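Local structure of EcmrR transcriptional regulator (Escherichia coli, 6WL5) at residues Lys9-Cys14 against Pro52-Thr57; Phe56-Asp61 against Gln90-Ile95; Gln118-Asn123 against Ile152-Glu157. The protein probably senses chemically varied drugs through this C-terminal domain and, as a MerR family regulator, activates transcription in response. All coordinates share one frame; numbering follows the deposited sequence. Where two conformers were deposited one is given.

Contact 1 of 3, residues Lys9-Cys14 against Pro52-Thr57; sequences KEIPEC and PAYCFT. With 16A (cetyl-trimethyl-ammonium), chain F.
Ile-11 and Cys-14 meet the same aromatic side chain, Tyr-54, where strand 7-23, at the break in its run, passes the start of strand 55-59. The apolar part comes first. Ile-11 crosses Tyr-54 at about a right angle and presents its CG2 methyl, which lies 3.9 Å from Tyr-54 CE2 and 3.7 Å from Tyr-54 OH. Its CD1 also comes near the hydroxyl, so two methyl groups border the phenol end of the ring. Tyr-54 reaches this far because CG stands anti to the backbone N (chi1 -173°), which carries CE2 and OH out to the Ile-11 methyls.

Two Cys sulfur-aromatic contacts form the second group. Cys-14 SG sits 3.9 Å from Tyr-54 CD2, coming at that ring obliquely, and 4.3 Å from Phe-56 CZ, where it lies at the ring edge. With chi1 59° the thiol is set between the backbone N and the carbonyl carbon, which brings the sulfur against both aromatics. Those two rings also meet one another: Phe-56 CD1 lies 3.5 Å above the Tyr-54 plane, over its centre.

Polar needs are met elsewhere. Tyr-54 OH is hydrogen-bonded to Gln-153 OE1 and to Arg-132 NH1, while Ile-11 and Cys-14 use their backbones to pair with strand 88-103. Between the two aromatics in sequence, Cys-55 serves the bound cetyl-trimethyl-ammonium: its SG is 3.8 Å from C15 of the alkyl chain, and its CB touches two of the ammonium methyls.

Methyl, thiol and ring in van der Waals contact thus join strands 7-23 and 55-59, which do not pair with each other in the antiparallel sheet of the GyrI-like domain. Shape rather than directed bonding sets the fit, while the hydroxyl bonds to Gln-153 and Arg-132 fix where the tyrosine ring ends.

Contact 2 of 3, residues Phe56-Asp61 against Gln90-Ile95; sequences FTLYHD and QVIPAI. With 16A (cetyl-trimethyl-ammonium), chain E.
Leu-58 and Ile-92 make the nearest backbone approach, with their CA atoms 10.0 Å apart, too wide for strand pairing; strand 55-59 instead bonds to strands 69-77 and 132-137, and strand 88-103 to strands 7-23 and 149-158. Side chains alone close the distance.

Ile-92 supplies all of one side. Its CD1 meets Leu-58 CD1 tip to tip at 4.1 Å. The same residue slides past Phe-56, running in the opposite direction, and puts CG1 4.1 Å from Phe-56 CZ, near the ring plane and at its edge, with CG2 as close to that atom. Both isoleucine branches therefore straddle one ring carbon. Phe-56 offers that carbon because chi1 is 56°, which holds CG between the backbone N and the carbonyl carbon. Arg-132 also packs on Phe-56, Leu-58 and Ile-92.

Tyr-59 turns to the bound cetyl-trimethyl-ammonium. One face of its ring carries Thr-57 CG2, 3.5 Å above the plane, and the opposite face carries ligand C14, 3.6 Å above it; both sit toward the rim. The alkyl chain follows the ring from CB to the hydroxyl, where an ammonium methyl lies near OH, itself hydrogen-bonded to Glu-133 OE2. Toward the tail, C10 of the ligand comes 3.2 Å from Asp-61 O. Replacing Tyr-59 with an alanine would probably strip the alkyl chain of its flat support, uncover the Thr-57 methyl and cost Glu-133 its hydroxyl partner.

A strand with one side packed on strand 88-103 of the same antiparallel sheet and the other lining a ligand pocket of aromatic, apolar and acidic residues is consistent with the GyrI-like small molecule binding domain.

Contact 3 of 3, residues Gln118-Asn123 against Ile152-Glu157; sequences QWVEDN and IQFPVE. With EDO (1,2-ethanediol), chain K.
Val-120 packs on Phe-154 and Val-156 where helix 109-123 lies against strand 149-158 of the antiparallel sheet, a helix-on-sheet layer of the GyrI-like domain. One methyl does the work. Val-120 has chi1 at 167°, so CG1 takes the place anti to the backbone N and CG2 is left to face the strand. There it meets Val-156 CG1 tip to tip at 3.9 Å. In Val-156, chi1 of -64° sets CG1 anti to the carbonyl carbon, which presents it to the Val-120 methyl. That methyl also touches Phe-154 CD2 at 4.2 Å, arriving at the ring edge near its plane. Leu-116 and Leu-127 add to the packing around Phe-154.

Two side-chain bonds lie within the helix itself. Gln-118 NE2 bonds Asp-122 OD1 at 2.9 Å, one turn on; the oxygen lies in the plane of the Gln-118 amide, but the carboxylate is met on its syn side and 34° out of its plane. Asn-123 folds back so that ND2 donates to Trp-119 O at 3.0 Å, an oxygen already taken by Asn-123 N. In this pose ND2 also stands 3.2 Å above the Trp-119 ring, toward its rim. Glu-121, on the same turn, touches a bound cetyl-trimethyl-ammonium. At the strand's far end, 1,2-ethanediol, probably from the crystallisation liquor, donates from O2 to Val-156 O at 2.9 Å.

Contacts 1 and 2 are next to each other, their centres 9 Å apart, and share Phe-56, which takes Cys-14 in one and Ile-92 in the other. Their remaining segments are sheet neighbours: Cys-14 O lies 2.8 Å from Ile-92 N, a probable hydrogen bond. Contact 3 is farther off, about 17 Å from contact 1 and 16 Å from contact 2, centre to centre. It still connects through strand 149-158: the probable hydrogen bond between Gln-153 and Tyr-54 joins it to contact 1, and Pro-155 CG, 3.7 Å from Ile-95 CD1, to contact 2. Tyr-59, Asp-61 and Glu-121 belong to one ligand pocket, joining contacts 2 and 3; Cys-55 of contact 1 belongs to another.

Contact 1 of 3, residues Lys9-Cys14 against Pro52-Thr57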
loop_
_atom_site.group_PDB
_atom_site.type_symbol
_atom_site.label_atom_id
_atom_site.label_comp_id
_atom_site.label_asym_id
_atom_site.label_seq_id
_atom_site.Cartn_x
_atom_site.Cartn_y
_atom_site.Cartn_z
ATOM N N LYS A 9 -9.807 -11.296 -3.540
ATOM C CA LYS A 9 -8.591 -12.084 -3.709
ATOM C C LYS A 9 -7.993 -12.481 -2.371
ATOM O O LYS A 9 -8.269 -11.873 -1.337
ATOM C CB LYS A 9 -7.565 -11.326 -4.549
ATOM C CG LYS A 9 -7.111 -10.004 -3.988
ATOM C CD LYS A 9 -6.040 -9.364 -4.911
ATOM C CE LYS A 9 -6.580 -9.012 -6.285
ATOM N NZ LYS A 9 -5.516 -8.255 -7.066
ATOM N N GLU A 10 -7.205 -13.544 -2.385
ATOM C CA GLU A 10 -6.385 -13.927 -1.244
ATOM C C GLU A 10 -4.966 -13.447 -1.515
ATOM O O GLU A 10 -4.381 -13.793 -2.558
ATOM C CB GLU A 10 -6.394 -15.441 -1.016
ATOM C CG GLU A 10 -7.769 -16.034 -0.940
ATOM C CD GLU A 10 -8.449 -15.871 0.401
ATOM O OE1 GLU A 10 -7.815 -15.315 1.320
ATOM O OE2 GLU A 10 -9.623 -16.324 0.531
ATOM N N ILE A 11 -4.426 -12.660 -0.591
ATOM C CA ILE A 11 -3.081 -12.102 -0.701
ATOM C C ILE A 11 -2.200 -12.839 0.301
ATOM O O ILE A 11 -2.462 -12.774 1.509
ATOM C CB ILE A 11 -3.061 -10.589 -0.456
ATOM C CG1 ILE A 11 -3.970 -9.875 -1.455
ATOM C CG2 ILE A 11 -1.617 -10.059 -0.596
ATOM C CD1 ILE A 11 -4.196 -8.385 -1.157
ATOM N N PRO A 12 -1.199 -13.585 -0.146
ATOM C CA PRO A 12 -0.371 -14.345 0.796
ATOM C C PRO A 12 0.534 -13.441 1.619
ATOM O O PRO A 12 0.762 -12.265 1.302
ATOM C CB PRO A 12 0.468 -15.254 -0.107
ATOM C CG PRO A 12 -0.024 -15.017 -1.512
ATOM C CD PRO A 12 -0.800 -13.786 -1.555
ATOM N N GLU A 13 1.065 -14.019 2.693
ATOM C CA GLU A 13 2.049 -13.301 3.492
ATOM C C GLU A 13 3.287 -12.965 2.664
ATOM O O GLU A 13 3.640 -13.651 1.697
ATOM C CB GLU A 13 2.401 -14.090 4.755
ATOM C CG GLU A 13 3.360 -15.209 4.567
ATOM C CD GLU A 13 3.701 -15.885 5.872
ATOM O OE1 GLU A 13 4.802 -16.426 5.938
ATOM O OE2 GLU A 13 2.889 -15.871 6.821
ATOM N N CYS A 14 3.936 -11.872 3.043
ATOM C CA CYS A 14 5.178 -11.464 2.404
ATOM C C CYS A 14 6.117 -10.875 3.438
ATOM O O CYS A 14 5.696 -10.420 4.499
ATOM C CB CYS A 14 4.929 -10.441 1.303
ATOM S SG CYS A 14 4.120 -8.909 1.831
ATOM N N PRO A 52 6.711 -10.916 -9.054
ATOM C CA PRO A 52 6.406 -9.490 -9.233
ATOM C C PRO A 52 6.582 -8.682 -7.957
ATOM O O PRO A 52 6.515 -9.231 -6.853
ATOM C CB PRO A 52 4.922 -9.472 -9.610
ATOM C CG PRO A 52 4.396 -10.811 -9.231
ATOM C CD PRO A 52 5.524 -11.775 -9.182
ATOM N N ALA A 53 6.771 -7.376 -8.138
ATOM C CA ALA A 53 6.911 -6.457 -7.040
ATOM C C ALA A 53 5.608 -6.387 -6.234
ATOM O O ALA A 53 4.504 -6.604 -6.745
ATOM C CB ALA A 53 7.228 -5.060 -7.582
ATOM N N TYR A 54 5.739 -6.015 -4.965
ATOM C CA TYR A 54 4.576 -5.682 -4.140
ATOM C C TYR A 54 5.008 -4.561 -3.202
ATOM O O TYR A 54 5.736 -4.789 -2.233
ATOM C CB TYR A 54 4.083 -6.898 -3.372
ATOM C CG TYR A 54 2.775 -6.748 -2.603
ATOM C CD1 TYR A 54 1.800 -5.836 -2.971
ATOM C CD2 TYR A 54 2.511 -7.563 -1.500
ATOM C CE1 TYR A 54 0.593 -5.733 -2.267
ATOM C CE2 TYR A 54 1.327 -7.459 -0.787
ATOM C CZ TYR A 54 0.367 -6.544 -1.165
ATOM O OH TYR A 54 -0.809 -6.482 -0.394
ATOM N N CYS A 55 4.585 -3.349 -3.517
ATOM C CA CYS A 55 5.051 -2.133 -2.861
ATOM C C CYS A 55 3.805 -1.373 -2.462
ATOM O O CYS A 55 2.990 -1.058 -3.320
ATOM C CB CYS A 55 5.875 -1.320 -3.852
ATOM S SG CYS A 55 6.389 0.278 -3.200
ATOM N N PHE A 56 3.625 -1.126 -1.163
ATOM C CA PHE A 56 2.318 -0.661 -0.721
ATOM C C PHE A 56 2.428 0.113 0.579
ATOM O O PHE A 56 3.372 -0.055 1.372
ATOM C CB PHE A 56 1.332 -1.828 -0.521
ATOM C CG PHE A 56 1.813 -2.877 0.432
ATOM C CD1 PHE A 56 2.665 -3.878 -0.007
ATOM C CD2 PHE A 56 1.411 -2.888 1.762
ATOM C CE1 PHE A 56 3.136 -4.873 0.848
ATOM C CE2 PHE A 56 1.855 -3.895 2.630
ATOM C CZ PHE A 56 2.717 -4.898 2.161
ATOM N N THR A 57 1.463 0.995 0.770
ATOM C CA THR A 57 1.292 1.699 2.026
ATOM C C THR A 57 0.184 1.010 2.818
ATOM O O THR A 57 -0.899 0.750 2.291
ATOM C CB THR A 57 0.898 3.155 1.783
ATOM O OG1 THR A 57 1.967 3.792 1.079
ATOM C CG2 THR A 57 0.605 3.906 3.107
HETATM C C1 16A F . 12.429 16.307 -12.030
HETATM C C2 16A F . 11.104 15.677 -11.708
HETATM C C3 16A F . 11.385 14.818 -10.491
HETATM C C4 16A F . 10.429 13.661 -10.451
HETATM C C5 16A F . 10.857 12.749 -9.329
HETATM C C6 16A F . 10.471 11.333 -9.656
HETATM C C7 16A F . 10.923 10.418 -8.555
HETATM C C8 16A F . 10.399 9.033 -8.769
HETATM C C9 16A F . 10.866 8.102 -7.665
HETATM C C10 16A F . 9.904 6.945 -7.585
HETATM C C11 16A F . 9.902 6.179 -6.255
HETATM C C12 16A F . 8.630 5.329 -6.372
HETATM C C13 16A F . 8.394 4.247 -5.328
HETATM C C14 16A F . 7.349 3.183 -5.763
HETATM C C15 16A F . 8.073 1.908 -6.180
HETATM C C16 16A F . 7.944 1.444 -7.629
HETATM N N1 16A F . 7.608 0.007 -7.717
HETATM C C17 16A F . 6.171 -0.206 -7.507
HETATM C C18 16A F . 7.971 -0.425 -9.069
HETATM C C19 16A F . 8.319 -0.854 -6.761
#

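Contact 2 of 3, residues Phe56-Asp61 against Gln90-Ile95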
loop_
_atom_site.group_PDB
_atom_site.type_symbol
_atom_site.label_atom_id
_atom_site.label_comp_id
_atom_site.label_asym_id
_atom_site.label_seq_id
_atom_site.Cartn_x
_atom_site.Cartn_y
_atom_site.Cartn_z
ATOM N N PHE A 56 3.625 -1.126 -1.163
ATOM C CA PHE A 56 2.318 -0.661 -0.721
ATOM C C PHE A 56 2.428 0.113 0.579
ATOM O O PHE A 56 3.372 -0.055 1.372
ATOM C CB PHE A 56 1.332 -1.828 -0.521
ATOM C CG PHE A 56 1.813 -2.877 0.432
ATOM C CD1 PHE A 56 2.665 -3.878 -0.007
ATOM C CD2 PHE A 56 1.411 -2.888 1.762
ATOM C CE1 PHE A 56 3.136 -4.873 0.848
ATOM C CE2 PHE A 56 1.855 -3.895 2.630
ATOM C CZ PHE A 56 2.717 -4.898 2.161
ATOM N N THR A 57 1.463 0.995 0.770
ATOM C CA THR A 57 1.292 1.699 2.026
ATOM C C THR A 57 0.184 1.010 2.818
ATOM O O THR A 57 -0.899 0.750 2.291
ATOM C CB THR A 57 0.898 3.155 1.783
ATOM O OG1 THR A 57 1.967 3.792 1.079
ATOM C CG2 THR A 57 0.605 3.906 3.107
ATOM N N LEU A 58 0.445 0.784 4.097
ATOM C CA LEU A 58 -0.596 0.440 5.034
ATOM C C LEU A 58 -1.108 1.713 5.692
ATOM O O LEU A 58 -0.325 2.485 6.275
ATOM C CB LEU A 58 -0.034 -0.501 6.090
ATOM C CG LEU A 58 0.441 -1.874 5.591
ATOM C CD1 LEU A 58 1.065 -2.681 6.694
ATOM C CD2 LEU A 58 -0.735 -2.567 4.986
ATOM N N TYR A 59 -2.423 1.900 5.651
ATOM C CA TYR A 59 -3.087 3.001 6.352
ATOM C C TYR A 59 -3.668 2.491 7.669
ATOM O O TYR A 59 -4.686 1.804 7.665
ATOM C CB TYR A 59 -4.181 3.578 5.457
ATOM C CG TYR A 59 -3.580 4.437 4.340
ATOM C CD1 TYR A 59 -3.326 5.787 4.518
ATOM C CD2 TYR A 59 -3.248 3.882 3.097
ATOM C CE1 TYR A 59 -2.739 6.554 3.525
ATOM C CE2 TYR A 59 -2.675 4.648 2.088
ATOM C CZ TYR A 59 -2.439 5.994 2.294
ATOM O OH TYR A 59 -1.904 6.790 1.278
ATOM N N HIS A 60 -3.025 2.844 8.785
ATOM C CA HIS A 60 -3.317 2.274 10.099
ATOM C C HIS A 60 -4.322 3.066 10.917
ATOM O O HIS A 60 -4.714 2.601 12.006
ATOM C CB HIS A 60 -2.012 2.145 10.886
ATOM C CG HIS A 60 -1.091 1.085 10.359
ATOM N ND1 HIS A 60 -1.481 -0.229 10.213
ATOM C CD2 HIS A 60 0.212 1.134 9.989
ATOM C CE1 HIS A 60 -0.464 -0.947 9.778
ATOM N NE2 HIS A 60 0.581 -0.147 9.643
ATOM N N ASP A 61 -4.810 4.194 10.419
ATOM C CA ASP A 61 -5.766 4.959 11.203
ATOM C C ASP A 61 -7.056 4.175 11.379
ATOM O O ASP A 61 -7.405 3.320 10.574
ATOM C CB ASP A 61 -6.034 6.302 10.549
ATOM C CG ASP A 61 -4.920 7.301 10.832
ATOM O OD1 ASP A 61 -4.616 7.520 12.023
ATOM O OD2 ASP A 61 -4.341 7.824 9.861
ATOM N N GLN A 90 9.770 -7.063 8.439
ATOM C CA GLN A 90 8.672 -7.732 9.115
ATOM C C GLN A 90 7.902 -8.573 8.101
ATOM O O GLN A 90 8.022 -8.398 6.885
ATOM C CB GLN A 90 7.771 -6.716 9.829
ATOM C CG GLN A 90 7.040 -5.790 8.894
ATOM C CD GLN A 90 6.115 -4.833 9.622
ATOM O OE1 GLN A 90 5.152 -5.247 10.303
ATOM N NE2 GLN A 90 6.370 -3.551 9.456
ATOM N N VAL A 91 7.142 -9.532 8.615
ATOM C CA VAL A 91 6.240 -10.327 7.790
ATOM C C VAL A 91 4.866 -9.679 7.845
ATOM O O VAL A 91 4.319 -9.466 8.930
ATOM C CB VAL A 91 6.170 -11.778 8.293
ATOM C CG1 VAL A 91 5.103 -12.555 7.513
ATOM C CG2 VAL A 91 7.544 -12.451 8.216
ATOM N N ILE A 92 4.306 -9.358 6.684
ATOM C CA ILE A 92 2.963 -8.797 6.588
ATOM C C ILE A 92 2.001 -9.962 6.346
ATOM O O ILE A 92 2.177 -10.694 5.359
ATOM C CB ILE A 92 2.874 -7.757 5.465
ATOM C CG1 ILE A 92 3.863 -6.591 5.679
ATOM C CG2 ILE A 92 1.451 -7.214 5.357
ATOM C CD1 ILE A 92 3.725 -5.850 6.984
ATOM N N PRO A 93 0.998 -10.169 7.192
ATOM C CA PRO A 93 0.250 -11.429 7.130
ATOM C C PRO A 93 -0.661 -11.520 5.914
ATOM O O PRO A 93 -1.003 -10.527 5.270
ATOM C CB PRO A 93 -0.559 -11.434 8.439
ATOM C CG PRO A 93 -0.781 -9.955 8.717
ATOM C CD PRO A 93 0.532 -9.300 8.291
ATOM N N ALA A 94 -1.026 -12.762 5.600
ATOM C CA ALA A 94 -2.006 -13.044 4.559
ATOM C C ALA A 94 -3.370 -12.477 4.929
ATOM O O ALA A 94 -3.772 -12.467 6.099
ATOM C CB ALA A 94 -2.165 -14.560 4.398
ATOM N N ILE A 95 -4.114 -12.047 3.906
ATOM C CA ILE A 95 -5.449 -11.490 4.093
ATOM C C ILE A 95 -6.327 -11.915 2.930
ATOM O O ILE A 95 -5.852 -12.314 1.864
ATOM C CB ILE A 95 -5.486 -9.944 4.150
ATOM C CG1 ILE A 95 -4.846 -9.331 2.875
ATOM C CG2 ILE A 95 -4.829 -9.453 5.414
ATOM C CD1 ILE A 95 -5.003 -7.837 2.812
HETATM C C1 16A E . -17.854 1.053 9.323
HETATM C C2 16A E . -16.455 1.608 9.100
HETATM C C3 16A E . -16.490 2.980 8.431
HETATM C C4 16A E . -15.211 3.337 7.668
HETATM C C5 16A E . -13.934 2.637 8.143
HETATM C C6 16A E . -12.710 3.303 7.526
HETATM C C7 16A E . -11.392 3.002 8.217
HETATM C C8 16A E . -10.328 3.924 7.632
HETATM C C9 16A E . -9.132 3.135 7.172
HETATM C C10 16A E . -7.799 3.849 7.396
HETATM C C11 16A E . -7.665 5.232 6.773
HETATM C C12 16A E . -7.624 5.224 5.250
HETATM C C13 16A E . -6.988 6.533 4.778
HETATM C C14 16A E . -6.624 6.434 3.309
HETATM C C15 16A E . -6.195 7.783 2.756
HETATM C C16 16A E . -5.636 7.557 1.380
HETATM N N1 16A E . -5.372 8.812 0.658
HETATM C C17 16A E . -4.552 9.768 1.426
HETATM C C18 16A E . -4.662 8.360 -0.549
HETATM C C19 16A E . -6.625 9.404 0.183
#

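Contact 3 of 3, residues Gln118-Asn123 against Ile152-Glu157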
loop_
_atom_site.group_PDB
_atom_site.type_symbol
_atom_site.label_atom_id
_atom_site.label_comp_id
_atom_site.label_asym_id
_atom_site.label_seq_id
_atom_site.Cartn_x
_atom_site.Cartn_y
_atom_site.Cartn_z
ATOM N N GLN A 118 -18.228 1.592 0.508
ATOM C CA GLN A 118 -19.620 1.328 0.142
ATOM C C GLN A 118 -19.822 -0.130 -0.258
ATOM O O GLN A 118 -20.824 -0.756 0.138
ATOM C CB GLN A 118 -20.053 2.253 -0.986
ATOM C CG GLN A 118 -21.503 2.210 -1.366
ATOM C CD GLN A 118 -22.406 2.822 -0.307
ATOM O OE1 GLN A 118 -22.222 3.981 0.089
ATOM N NE2 GLN A 118 -23.369 2.046 0.179
ATOM N N TRP A 119 -18.874 -0.689 -1.007
ATOM C CA TRP A 119 -18.984 -2.078 -1.425
ATOM C C TRP A 119 -19.044 -2.994 -0.219
ATOM O O TRP A 119 -19.834 -3.941 -0.179
ATOM C CB TRP A 119 -17.781 -2.434 -2.306
ATOM C CG TRP A 119 -17.917 -3.815 -2.933
ATOM C CD1 TRP A 119 -18.368 -4.092 -4.185
ATOM C CD2 TRP A 119 -17.595 -5.076 -2.333
ATOM N NE1 TRP A 119 -18.365 -5.450 -4.405
ATOM C CE2 TRP A 119 -17.895 -6.076 -3.282
ATOM C CE3 TRP A 119 -17.117 -5.460 -1.067
ATOM C CZ2 TRP A 119 -17.725 -7.433 -3.017
ATOM C CZ3 TRP A 119 -16.915 -6.792 -0.814
ATOM C CH2 TRP A 119 -17.236 -7.772 -1.784
ATOM N N VAL A 120 -18.184 -2.755 0.758
ATOM C CA VAL A 120 -18.156 -3.595 1.948
ATOM C C VAL A 120 -19.511 -3.586 2.641
ATOM O O VAL A 120 -20.061 -4.650 2.998
ATOM C CB VAL A 120 -17.004 -3.141 2.855
ATOM C CG1 VAL A 120 -17.120 -3.738 4.185
ATOM C CG2 VAL A 120 -15.650 -3.531 2.236
ATOM N N GLU A 121 -20.100 -2.396 2.803
ATOM C CA GLU A 121 -21.431 -2.313 3.424
ATOM C C GLU A 121 -22.489 -3.033 2.587
ATOM O O GLU A 121 -23.334 -3.771 3.126
ATOM C CB GLU A 121 -21.826 -0.852 3.585
ATOM C CG GLU A 121 -20.965 -0.072 4.544
ATOM C CD GLU A 121 -21.055 -0.625 5.949
ATOM O OE1 GLU A 121 -22.193 -0.979 6.359
ATOM O OE2 GLU A 121 -19.987 -0.708 6.612
ATOM N N ASP A 122 -22.477 -2.806 1.274
ATOM C CA ASP A 122 -23.534 -3.303 0.400
ATOM C C ASP A 122 -23.505 -4.820 0.275
ATOM O O ASP A 122 -24.533 -5.433 -0.017
ATOM C CB ASP A 122 -23.347 -2.731 -1.016
ATOM C CG ASP A 122 -23.702 -1.258 -1.125
ATOM O OD1 ASP A 122 -24.329 -0.713 -0.205
ATOM O OD2 ASP A 122 -23.344 -0.637 -2.160
ATOM N N ASN A 123 -22.332 -5.445 0.419
ATOM C CA ASN A 123 -22.184 -6.860 0.137
ATOM C C ASN A 123 -21.998 -7.707 1.383
ATOM O O ASN A 123 -21.722 -8.899 1.264
ATOM C CB ASN A 123 -21.044 -7.053 -0.856
ATOM C CG ASN A 123 -21.417 -6.586 -2.222
ATOM O OD1 ASN A 123 -22.049 -7.313 -2.987
ATOM N ND2 ASN A 123 -21.046 -5.359 -2.548
ATOM N N ILE A 152 -6.105 -0.592 -4.579
ATOM C CA ILE A 152 -6.551 -0.373 -3.192
ATOM C C ILE A 152 -7.137 -1.682 -2.678
ATOM O O ILE A 152 -7.993 -2.274 -3.338
ATOM C CB ILE A 152 -7.560 0.785 -3.065
ATOM C CG1 ILE A 152 -7.059 2.075 -3.737
ATOM C CG2 ILE A 152 -7.843 1.027 -1.575
ATOM C CD1 ILE A 152 -5.643 2.489 -3.363
ATOM N N GLN A 153 -6.646 -2.145 -1.531
ATOM C CA GLN A 153 -6.969 -3.474 -0.991
ATOM C C GLN A 153 -7.522 -3.331 0.421
ATOM O O GLN A 153 -6.804 -2.934 1.333
ATOM C CB GLN A 153 -5.717 -4.367 -0.987
ATOM C CG GLN A 153 -4.904 -4.295 -2.303
ATOM C CD GLN A 153 -3.617 -5.091 -2.253
ATOM O OE1 GLN A 153 -2.890 -5.075 -1.250
ATOM N NE2 GLN A 153 -3.278 -5.724 -3.375
ATOM N N PHE A 154 -8.790 -3.702 0.612
ATOM C CA PHE A 154 -9.424 -3.696 1.930
ATOM C C PHE A 154 -9.440 -5.106 2.510
ATOM O O PHE A 154 -10.130 -5.991 1.955
ATOM C CB PHE A 154 -10.866 -3.189 1.806
ATOM C CG PHE A 154 -11.026 -1.684 1.870
ATOM C CD1 PHE A 154 -10.020 -0.809 1.477
ATOM C CD2 PHE A 154 -12.200 -1.145 2.332
ATOM C CE1 PHE A 154 -10.203 0.560 1.533
ATOM C CE2 PHE A 154 -12.374 0.223 2.413
ATOM C CZ PHE A 154 -11.370 1.077 2.012
ATOM N N PRO A 155 -8.719 -5.371 3.599
ATOM C CA PRO A 155 -8.825 -6.685 4.263
ATOM C C PRO A 155 -10.225 -6.866 4.822
ATOM O O PRO A 155 -10.711 -6.021 5.568
ATOM C CB PRO A 155 -7.769 -6.608 5.377
ATOM C CG PRO A 155 -6.860 -5.445 4.983
ATOM C CD PRO A 155 -7.799 -4.471 4.311
ATOM N N VAL A 156 -10.883 -7.962 4.448
ATOM C CA VAL A 156 -12.269 -8.169 4.851
ATOM C C VAL A 156 -12.570 -9.595 5.289
ATOM O O VAL A 156 -11.832 -10.539 5.004
ATOM C CB VAL A 156 -13.267 -7.774 3.727
ATOM C CG1 VAL A 156 -13.200 -6.295 3.415
ATOM C CG2 VAL A 156 -13.001 -8.563 2.463
ATOM N N GLU A 157 -13.702 -9.719 5.990
ATOM C CA GLU A 157 -14.327 -10.982 6.353
ATOM C C GLU A 157 -15.826 -10.862 6.112
ATOM O O GLU A 157 -16.417 -9.801 6.328
ATOM C CB GLU A 157 -13.971 -11.302 7.813
ATOM C CG GLU A 157 -12.455 -11.466 7.968
ATOM C CD GLU A 157 -11.978 -11.789 9.357
ATOM O OE1 GLU A 157 -12.764 -11.667 10.310
ATOM O OE2 GLU A 157 -10.788 -12.162 9.480
HETATM C C1 EDO K . -13.813 -14.564 4.223
HETATM O O1 EDO K . -14.859 -14.166 5.123
HETATM C C2 EDO K . -12.735 -13.490 4.118
HETATM O O2 EDO K . -11.936 -13.400 5.308
#